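Local coordinates for VAO-type flavoprotein oxidase VAO615 (Myceliophthora thermophila, PDB 6F72) that carries one bicovalently bound FAD and probably acts as an oxidase that reacts rapidly with oxygen once reduced, although its substrate is still unknown, at residues F309-A313 with V314-V318; I418-S421 with L422-P426. All blocks are in the same frame, centred on the assembly; numbering follows the deposited sequence.

Interaction 1: F309-A313 with V314-V318. With NAG (2-acetamido-2-deoxy-beta-D-glucopyranose), chain F.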
ATOM      1  N   PHE A 309       1.768 -10.120 -25.409  1.00 38.84           N
ATOM      2  CA  PHE A 309       2.237 -11.262 -26.201  1.00 40.16           C
ATOM      3  C   PHE A 309       2.038 -12.570 -25.442  1.00 41.24           C
ATOM      4  O   PHE A 309       1.996 -12.569 -24.209  1.00 40.47           O
ATOM      5  CB  PHE A 309       3.702 -11.087 -26.634  1.00 39.62           C
ATOM      6  CG  PHE A 309       4.690 -11.007 -25.496  1.00 38.73           C
ATOM      7  CD1 PHE A 309       5.248 -12.169 -24.943  1.00 38.64           C
ATOM      8  CD2 PHE A 309       5.105  -9.760 -24.997  1.00 38.12           C
ATOM      9  CE1 PHE A 309       6.169 -12.097 -23.902  1.00 38.05           C
ATOM     10  CE2 PHE A 309       6.035  -9.682 -23.963  1.00 37.43           C
ATOM     11  CZ  PHE A 309       6.566 -10.851 -23.415  1.00 37.59           C
ATOM     12  N   ASN A 310       1.936 -13.676 -26.183  1.00 43.72           N
ATOM     13  CA  ASN A 310       1.686 -14.997 -25.591  1.00 45.66           C
ATOM     14  C   ASN A 310       2.492 -16.156 -26.221  1.00 45.62           C
ATOM     15  O   ASN A 310       3.390 -15.922 -27.031  1.00 45.12           O
ATOM     16  CB  ASN A 310       0.176 -15.294 -25.550  1.00 48.88           C
ATOM     17  CG  ASN A 310      -0.473 -15.289 -26.920  1.00 53.39           C
ATOM     18  OD1 ASN A 310      -0.106 -16.061 -27.804  1.00 54.06           O
ATOM     19  ND2 ASN A 310      -1.461 -14.417 -27.093  1.00 57.90           N
ATOM     20  N   ASP A 311       2.169 -17.395 -25.839  1.00 45.51           N
ATOM     21  CA  ASP A 311       2.911 -18.576 -26.315  1.00 45.65           C
ATOM     22  C   ASP A 311       2.214 -19.422 -27.399  1.00 46.30           C
ATOM     23  O   ASP A 311       2.738 -20.461 -27.806  1.00 46.84           O
ATOM     24  CB  ASP A 311       3.415 -19.438 -25.132  1.00 45.29           C
ATOM     25  CG  ASP A 311       2.296 -20.115 -24.342  1.00 45.40           C
ATOM     26  OD1 ASP A 311       1.116 -20.078 -24.747  1.00 45.58           O
ATOM     27  OD2 ASP A 311       2.619 -20.705 -23.291  1.00 45.14           O
ATOM     28  N   SER A 312       1.063 -18.941 -27.877  1.00 46.33           N
ATOM     29  CA  SER A 312       0.201 -19.661 -28.831  1.00 47.22           C
ATOM     30  C   SER A 312       0.791 -19.893 -30.220  1.00 47.64           C
ATOM     31  O   SER A 312       0.231 -20.664 -31.004  1.00 49.05           O
ATOM     32  CB  SER A 312      -1.142 -18.946 -28.984  1.00 47.47           C
ATOM     33  OG  SER A 312      -1.792 -18.826 -27.735  1.00 47.40           O
ATOM     34  N   ALA A 313       1.910 -19.238 -30.518  1.00 46.71           N
ATOM     35  CA  ALA A 313       2.569 -19.337 -31.822  1.00 46.73           C
ATOM     36  C   ALA A 313       4.014 -19.819 -31.724  1.00 46.31           C
ATOM     37  O   ALA A 313       4.575 -20.312 -32.715  1.00 47.26           O
ATOM     38  CB  ALA A 313       2.508 -17.999 -32.550  1.00 46.59           C
ATOM     39  N   VAL A 314       4.610 -19.691 -30.540  1.00 44.67           N
ATOM     40  CA  VAL A 314       6.049 -19.962 -30.363  1.00 44.04           C
ATOM     41  C   VAL A 314       6.381 -21.051 -29.336  1.00 43.75           C
ATOM     42  O   VAL A 314       7.523 -21.534 -29.278  1.00 43.80           O
ATOM     43  CB  VAL A 314       6.847 -18.671 -30.022  1.00 43.14           C
ATOM     44  CG1 VAL A 314       6.934 -17.752 -31.228  1.00 43.32           C
ATOM     45  CG2 VAL A 314       6.265 -17.943 -28.811  1.00 41.94           C
ATOM     46  N   GLY A 315       5.382 -21.430 -28.538  1.00 43.37           N
ATOM     47  CA  GLY A 315       5.569 -22.359 -27.425  1.00 43.10           C
ATOM     48  C   GLY A 315       6.075 -21.641 -26.189  1.00 41.73           C
ATOM     49  O   GLY A 315       6.581 -20.520 -26.272  1.00 41.07           O
ATOM     50  N   ASN A 316       5.961 -22.306 -25.045  1.00 41.53           N
ATOM     51  CA  ASN A 316       6.224 -21.697 -23.741  1.00 40.52           C
ATOM     52  C   ASN A 316       7.683 -21.310 -23.506  1.00 40.22           C
ATOM     53  O   ASN A 316       7.966 -20.338 -22.792  1.00 39.26           O
ATOM     54  CB  ASN A 316       5.737 -22.611 -22.615  1.00 40.54           C
ATOM     55  CG  ASN A 316       5.506 -21.865 -21.319  1.00 39.56           C
ATOM     56  OD1 ASN A 316       6.197 -22.095 -20.329  1.00 39.28           O
ATOM     57  ND2 ASN A 316       4.528 -20.965 -21.320  1.00 38.92           N
ATOM     58  N   GLU A 317       8.599 -22.067 -24.105  1.00 41.05           N
ATOM     59  CA  GLU A 317      10.027 -21.817 -23.942  1.00 41.01           C
ATOM     60  C   GLU A 317      10.502 -20.501 -24.566  1.00 40.11           C
ATOM     61  O   GLU A 317      11.318 -19.793 -23.962  1.00 39.41           O
ATOM     62  CB  GLU A 317      10.850 -23.000 -24.455  1.00 42.61           C
ATOM     63  CG  GLU A 317      11.199 -24.014 -23.369  1.00 43.65           C
ATOM     64  CD  GLU A 317      12.207 -23.486 -22.341  1.00 43.49           C
ATOM     65  OE1 GLU A 317      13.075 -22.654 -22.691  1.00 43.50           O
ATOM     66  OE2 GLU A 317      12.143 -23.922 -21.170  1.00 43.67           O
ATOM     67  N   VAL A 318       9.992 -20.192 -25.763  1.00 39.94           N
ATOM     68  CA  VAL A 318      10.300 -18.931 -26.465  1.00 39.16           C
ATOM     69  C   VAL A 318       9.628 -17.761 -25.740  1.00 37.92           C
ATOM     70  O   VAL A 318      10.223 -16.681 -25.625  1.00 37.39           O
ATOM     71  CB  VAL A 318       9.919 -18.974 -27.973  1.00 39.82           C
ATOM     72  CG1 VAL A 318      10.074 -17.607 -28.638  1.00 39.50           C
ATOM     73  CG2 VAL A 318      10.761 -20.005 -28.726  1.00 40.79           C
TER
HETATM   74  C1  NAG F 609      -2.212 -14.293 -28.322  1.00 42.61           C
HETATM   75  C2  NAG F 609      -3.709 -14.051 -28.056  1.00 49.20           C
HETATM   76  C3  NAG F 609      -4.496 -13.877 -29.362  1.00 49.32           C
HETATM   77  C4  NAG F 609      -3.812 -12.891 -30.318  1.00 49.58           C
HETATM   78  C5  NAG F 609      -2.366 -13.359 -30.552  1.00 48.51           C
HETATM   79  C6  NAG F 609      -1.611 -12.514 -31.578  1.00 50.41           C
HETATM   80  C7  NAG F 609      -4.474 -15.143 -25.948  1.00 53.42           C
HETATM   81  C8  NAG F 609      -5.055 -16.409 -25.388  1.00 53.18           C
HETATM   82  N2  NAG F 609      -4.265 -15.154 -27.275  1.00 51.91           N
HETATM   83  O3  NAG F 609      -5.828 -13.441 -29.071  1.00 50.65           O
HETATM   84  O4  NAG F 609      -4.553 -12.797 -31.544  1.00 51.50           O
HETATM   85  O5  NAG F 609      -1.659 -13.383 -29.294  1.00 45.44           O
HETATM   86  O6  NAG F 609      -1.247 -11.248 -31.015  1.00 53.36           O
HETATM   87  O7  NAG F 609      -4.220 -14.191 -25.221  1.00 54.45           O
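The first torsions of Asp-311 and Asn-316 aim their polar ends at each other. CG of Asp-311 sits between its backbone N and carbonyl carbon (chi1 67°), while CG of Asn-316 lies opposite its backbone N. These settings bring Asn-316 ND2 to 2.8 Å from Asp-311 OD2. The bond is fairly straight, 162° at the hydrogen. The carboxylate oxygen lies close to the amide plane and uses its anti lone pair, the one away from OD1. The carboxylate and amide planes are steeply turned, 70° apart. Asp-311 OD2 also accepts from Asn-347 ND2, and Asn-316 ND2 also donates to Asn-346 O. The pair thus ties this turn to the residues just before strand 348-356. With an alanine here the carboxylate is gone, and Asn-316 ND2 and Asn-347 ND2 would probably lose their common acceptor, leaving Asn-316 ND2 with Asn-346 O.

The backbone closes the same turn. Gly-315 N donates to Asp-311 O over 2.9 Å, and Val-314 N adds a weak bond to the same oxygen. The positive phi of Gly-315 favours glycine. Val-314 CG2 rests 3.9 Å from Asn-310 O. On the sugar side, Asn-310 OD1 accepts from Ser-312 N at 3.1 Å. Asn-310 ND2 is bonded covalently to NAG C1, and the sugar is also hydrogen-bonded to Thr-380 O. The amide therefore carries the glycan on its nitrogen and grips the chain with its oxygen. This is an N-glycosylated Asx turn at a strand-to-helix connection, with Gly-315 as N-cap of helix 316-335.

Interaction 2: I418-S421 with L422-P426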
ATOM      1  N   ILE A 418      13.471  -5.699  -7.469  1.00 23.71           N
ATOM      2  CA  ILE A 418      14.484  -6.421  -8.246  1.00 24.49           C
ATOM      3  C   ILE A 418      15.499  -5.428  -8.857  1.00 24.92           C
ATOM      4  O   ILE A 418      15.124  -4.618  -9.709  1.00 24.83           O
ATOM      5  CB  ILE A 418      13.827  -7.317  -9.335  1.00 24.75           C
ATOM      6  CG1 ILE A 418      12.805  -8.288  -8.694  1.00 24.52           C
ATOM      7  CG2 ILE A 418      14.885  -8.078 -10.131  1.00 25.34           C
ATOM      8  CD1 ILE A 418      11.971  -9.109  -9.665  1.00 24.80           C
ATOM      9  N   PRO A 419      16.777  -5.484  -8.410  1.00 25.51           N
ATOM     10  CA  PRO A 419      17.861  -4.629  -8.958  1.00 26.19           C
ATOM     11  C   PRO A 419      18.004  -4.717 -10.477  1.00 27.08           C
ATOM     12  O   PRO A 419      17.877  -5.801 -11.046  1.00 27.56           O
ATOM     13  CB  PRO A 419      19.133  -5.179  -8.300  1.00 26.35           C
ATOM     14  CG  PRO A 419      18.681  -5.900  -7.085  1.00 25.98           C
ATOM     15  CD  PRO A 419      17.223  -6.257  -7.235  1.00 25.56           C
ATOM     16  N   ARG A 420      18.252  -3.578 -11.113  1.00 27.77           N
ATOM     17  CA  ARG A 420      18.608  -3.505 -12.543  1.00 28.78           C
ATOM     18  C   ARG A 420      19.771  -4.418 -12.961  1.00 29.26           C
ATOM     19  O   ARG A 420      19.734  -5.012 -14.051  1.00 29.84           O
ATOM     20  CB  ARG A 420      18.951  -2.068 -12.917  1.00 29.51           C
ATOM     21  CG  ARG A 420      18.946  -1.789 -14.409  1.00 30.88           C
ATOM     22  CD  ARG A 420      19.612  -0.457 -14.703  1.00 31.86           C
ATOM     23  NE  ARG A 420      18.824   0.334 -15.650  1.00 32.78           N
ATOM     24  CZ  ARG A 420      18.064   1.376 -15.333  1.00 32.84           C
ATOM     25  NH1 ARG A 420      17.968   1.800 -14.082  1.00 32.80           N
ATOM     26  NH2 ARG A 420      17.381   2.003 -16.279  1.00 33.48           N
ATOM     27  N   SER A 421      20.786  -4.533 -12.102  1.00 29.02           N
ATOM     28  CA  SER A 421      22.008  -5.300 -12.431  1.00 29.59           C
ATOM     29  C   SER A 421      21.728  -6.800 -12.602  1.00 29.69           C
ATOM     30  O   SER A 421      22.405  -7.475 -13.372  1.00 30.18           O
ATOM     31  CB  SER A 421      23.096  -5.064 -11.382  1.00 29.59           C
ATOM     32  OG  SER A 421      22.572  -5.264 -10.079  1.00 29.18           O
ATOM     33  N   LEU A 422      20.713  -7.299 -11.897  1.00 29.07           N
ATOM     34  CA  LEU A 422      20.264  -8.689 -12.050  1.00 29.28           C
ATOM     35  C   LEU A 422      19.666  -8.954 -13.428  1.00 29.67           C
ATOM     36  O   LEU A 422      20.003  -9.958 -14.070  1.00 30.37           O
ATOM     37  CB  LEU A 422      19.305  -9.102 -10.931  1.00 28.62           C
ATOM     38  CG  LEU A 422      19.887  -9.198  -9.513  1.00 28.41           C
ATOM     39  CD1 LEU A 422      18.771  -9.489  -8.529  1.00 27.89           C
ATOM     40  CD2 LEU A 422      21.007 -10.222  -9.355  1.00 28.98           C
ATOM     41  N   VAL A 423      18.830  -8.030 -13.890  1.00 29.29           N
ATOM     42  CA  VAL A 423      18.154  -8.123 -15.184  1.00 29.79           C
ATOM     43  C   VAL A 423      19.102  -7.935 -16.377  1.00 30.73           C
ATOM     44  O   VAL A 423      19.004  -8.643 -17.378  1.00 31.39           O
ATOM     45  CB  VAL A 423      17.003  -7.099 -15.280  1.00 29.14           C
ATOM     46  CG1 VAL A 423      16.378  -7.119 -16.660  1.00 29.53           C
ATOM     47  CG2 VAL A 423      15.947  -7.368 -14.217  1.00 28.48           C
ATOM     48  N   THR A 424      20.001  -6.963 -16.276  1.00 31.15           N
ATOM     49  CA  THR A 424      20.883  -6.602 -17.402  1.00 32.15           C
ATOM     50  C   THR A 424      22.028  -7.597 -17.667  1.00 33.09           C
ATOM     51  O   THR A 424      22.602  -7.602 -18.766  1.00 33.87           O
ATOM     52  CB  THR A 424      21.414  -5.169 -17.252  1.00 31.97           C
ATOM     53  OG1 THR A 424      22.081  -5.049 -15.992  1.00 31.67           O
ATOM     54  CG2 THR A 424      20.242  -4.191 -17.297  1.00 31.36           C
ATOM     55  N   ASP A 425      22.338  -8.438 -16.675  1.00 33.24           N
ATOM     56  CA  ASP A 425      23.234  -9.591 -16.866  1.00 34.22           C
ATOM     57  C   ASP A 425      22.423 -10.874 -17.190  1.00 34.42           C
ATOM     58  O   ASP A 425      21.720 -11.391 -16.314  1.00 33.81           O
ATOM     59  CB  ASP A 425      24.135  -9.790 -15.632  1.00 34.40           C
ATOM     60  CG  ASP A 425      25.016 -11.060 -15.716  1.00 35.60           C
ATOM     61  OD1 ASP A 425      25.222 -11.635 -16.809  1.00 36.60           O
ATOM     62  OD2 ASP A 425      25.517 -11.493 -14.661  1.00 35.77           O
ATOM     63  N   PRO A 426      22.548 -11.404 -18.437  1.00 35.20           N
ATOM     64  CA  PRO A 426      21.828 -12.621 -18.890  1.00 35.49           C
ATOM     65  C   PRO A 426      21.849 -13.812 -17.912  1.00 35.34           C
ATOM     66  O   PRO A 426      20.865 -14.550 -17.823  1.00 35.20           O
ATOM     67  CB  PRO A 426      22.554 -12.999 -20.187  1.00 36.59           C
ATOM     68  CG  PRO A 426      23.108 -11.721 -20.701  1.00 36.65           C
ATOM     69  CD  PRO A 426      23.405 -10.851 -19.509  1.00 35.86           C
TER
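Leu-422 meets the end of the strand atom by atom. Its CB lies 3.6 Å from Pro-419 O, the oxygen that also receives a weak hydrogen bond from Leu-422 N. CG stands opposite the carbonyl carbon (chi1 -67°), and this turns the branch back along the proline. CD1 at the tip does the touching. It lies 3.8 Å from Pro-419 CD and almost as near Pro-419 CG. Leucine and ring run side by side and point the same way. CD1 also approaches Ile-418 CG2 more loosely. Thr-510 and Pro-511 pack on Leu-422 from a loop.

Val-423 CG2 approaches the same methyl, Ile-418 CG2, at 4.3 Å. Val-423 also touches His-327 of helix 316-335.

Thr-424 folds back over the preceding turn. Its N donates to Arg-420 O at 3.0 Å, with 158° at the hydrogen and the donor close to the line of the carbonyl bond. Thr-424 OG1 stands 3.0 Å from the same oxygen. Its CG2 touches Arg-420 CG at 4.0 Å, the two side chains crossing at a slant. The guanidinium group is used farther off: Arg-420 NH2 forms a salt bridge with Asp-335. At the far end Asp-425 N makes a weak bond to Ser-421 O. Asp-425 OD1 accepts from Lys-427 N.

This is a short helix, 420-424, set directly on the end of strand 412-419, with Pro-419 as its N-cap and Asp-425 as the N-cap of helix 426-439.

Along the chain, strand 302-310 runs out into interaction 1, which closes the tight turn into helix 316-335. About a hundred residues later, strand 412-419 ends in interaction 2, which turns the chain through a short helix toward helix 426-439. The two follow in series; neither encloses nor crosses the other. Their centres lie 23 Å apart and their nearest atoms about 12 Å apart, without touching. Both leave the same seven-stranded antiparallel sheet: 302-310 lies next to one outermost strand, and 412-419 is the other. Helix 316-335 links them, since it starts at interaction 1 and packs against 422-426 farther along.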